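PDB 5I2H: O-methyltransferase family 2 from Planctopirus limnophila, which probably transfers a methyl group from S-adenosyl-L-methionine to a hydroxyl oxygen of its substrate, and binds the flavone apigenin. Local coordinates for residues F176-P181 / L215-T220. Numbering follows the deposited sequence.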
# COMPACT_ATOMS: atom_id res chain seq x y z
N PHE A 176 -10.56 24.06 -5.94
CA PHE A 176 -10.55 25.00 -4.84
C PHE A 176 -11.11 26.35 -5.26
O PHE A 176 -11.97 26.92 -4.58
CB PHE A 176 -9.13 25.17 -4.32
CG PHE A 176 -9.01 26.18 -3.22
CD1 PHE A 176 -9.19 25.81 -1.92
CD2 PHE A 176 -8.73 27.50 -3.50
CE1 PHE A 176 -9.09 26.74 -0.90
CE2 PHE A 176 -8.63 28.45 -2.50
CZ PHE A 176 -8.82 28.07 -1.20
N ALA A 177 -10.59 26.90 -6.37
CA ALA A 177 -11.08 28.19 -6.83
C ALA A 177 -12.57 28.09 -7.21
O ALA A 177 -13.34 29.04 -6.97
CB ALA A 177 -10.24 28.69 -8.00
N ASP A 178 -12.98 26.96 -7.79
CA ASP A 178 -14.36 26.82 -8.21
C ASP A 178 -15.31 26.85 -7.02
O ASP A 178 -16.44 27.36 -7.13
CB ASP A 178 -14.52 25.53 -9.01
CG ASP A 178 -15.92 25.35 -9.55
OD1 ASP A 178 -16.37 26.20 -10.34
OD2 ASP A 178 -16.58 24.36 -9.15
N VAL A 179 -14.91 26.30 -5.87
CA VAL A 179 -15.85 26.21 -4.75
C VAL A 179 -15.68 27.31 -3.70
O VAL A 179 -16.52 27.40 -2.79
CB VAL A 179 -15.79 24.84 -4.04
CG1 VAL A 179 -16.03 23.72 -5.06
CG2 VAL A 179 -14.47 24.66 -3.30
N LEU A 180 -14.65 28.14 -3.80
CA LEU A 180 -14.51 29.24 -2.85
C LEU A 180 -15.61 30.28 -3.08
O LEU A 180 -15.67 30.86 -4.17
CB LEU A 180 -13.15 29.90 -2.99
CG LEU A 180 -12.94 31.10 -2.08
CD1 LEU A 180 -12.92 30.68 -0.62
CD2 LEU A 180 -11.65 31.78 -2.46
N PRO A 181 -16.47 30.55 -2.09
CA PRO A 181 -17.50 31.59 -2.28
C PRO A 181 -16.87 32.98 -2.35
O PRO A 181 -15.81 33.22 -1.79
CB PRO A 181 -18.40 31.44 -1.04
CG PRO A 181 -18.10 30.03 -0.49
CD PRO A 181 -16.62 29.83 -0.81
N LEU A 215 -7.10 34.16 -8.09
CA LEU A 215 -6.97 35.45 -8.76
C LEU A 215 -7.42 35.40 -10.22
O LEU A 215 -7.90 36.41 -10.74
CB LEU A 215 -5.53 35.97 -8.70
CG LEU A 215 -5.00 36.33 -7.31
CD1 LEU A 215 -3.55 36.89 -7.41
CD2 LEU A 215 -5.93 37.31 -6.56
N GLN A 216 -7.23 34.26 -10.92
CA GLN A 216 -7.81 34.15 -12.26
C GLN A 216 -9.33 34.12 -12.22
O GLN A 216 -9.99 34.65 -13.12
CB GLN A 216 -7.28 32.91 -12.99
CG GLN A 216 -5.79 32.93 -13.26
CD GLN A 216 -5.42 31.84 -14.23
OE1 GLN A 216 -6.20 30.90 -14.43
NE2 GLN A 216 -4.25 31.95 -14.87
N LYS A 217 -9.90 33.51 -11.19
CA LYS A 217 -11.35 33.47 -11.09
C LYS A 217 -11.94 34.83 -10.74
O LYS A 217 -13.05 35.16 -11.17
CB LYS A 217 -11.76 32.45 -10.03
CG LYS A 217 -13.28 32.42 -9.85
CD LYS A 217 -13.74 31.16 -9.26
CE LYS A 217 -15.22 30.95 -9.65
NZ LYS A 217 -15.41 30.53 -11.08
N TYR A 218 -11.21 35.62 -9.95
CA TYR A 218 -11.70 36.88 -9.39
C TYR A 218 -10.75 37.98 -9.83
O TYR A 218 -9.81 38.34 -9.10
CB TYR A 218 -11.79 36.79 -7.87
CG TYR A 218 -12.87 35.87 -7.34
CD1 TYR A 218 -14.21 36.23 -7.39
CD2 TYR A 218 -12.54 34.63 -6.79
CE1 TYR A 218 -15.20 35.41 -6.90
CE2 TYR A 218 -13.53 33.79 -6.29
CZ TYR A 218 -14.85 34.18 -6.36
OH TYR A 218 -15.82 33.34 -5.85
N PRO A 219 -10.96 38.55 -11.01
CA PRO A 219 -10.01 39.54 -11.55
C PRO A 219 -9.85 40.81 -10.72
O PRO A 219 -8.88 41.56 -10.92
CB PRO A 219 -10.61 39.86 -12.93
CG PRO A 219 -11.50 38.71 -13.24
CD PRO A 219 -12.05 38.23 -11.95
N THR A 220 -10.78 41.11 -9.81
CA THR A 220 -10.66 42.30 -8.97
C THR A 220 -9.93 42.04 -7.67
O THR A 220 -9.74 42.97 -6.89
CB THR A 220 -12.03 42.88 -8.62
OG1 THR A 220 -12.76 41.94 -7.83
CG2 THR A 220 -12.82 43.21 -9.87
O HOH W 1 -14.14 27.70 -11.98
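Y218 and K217 reach from the end of helix 209-217 to the end of helix 154-179. The polar link is at L180. Y218 OH lies 3.0 Å from L180 O, at hydrogen-bonding distance. This carbonyl meets the ring edge-on. CG of Y218 is anti to its own carbonyl carbon (chi1 -69°), and from there the ring extends across to L180.

K217 makes a van der Waals contact with a backbone carbonyl, that of A177. The contact is tight, with K217 CD 3.1 Å from A177 O. K217 CG lies over one face of the Y218 ring. It stands 3.8 Å above the ring plane, displaced from the ring centre. The two side chains extend in roughly the same direction. The Y218 ring stacks with W221.

The charged link is indirect. The lysine chain bends at its last torsion (chi4 75°). K217 NZ stays 4.5 Å from D178 OD1, too far for a salt bridge. A water joins them: it donates to D178 OD1 at 3.1 Å and accepts from K217 NZ at 3.2 Å. Both residues are exposed, so solvent probably weakens this attraction.

L180 is buried beneath this outer layer. Its side chain packs on V214, L298 and L358, next to the sheet. R296 NH1 hydrogen-bonds to P181 O.

The arrangement is helix-end packing on a Rossmann-like methyltransferase domain. It joins the end of the long helix 154-179 to helix 209-217, which follows the first strand, 199-203, of the seven-stranded sheet with order 3-2-1-4-5-7-6, characteristic of class I methyltransferases.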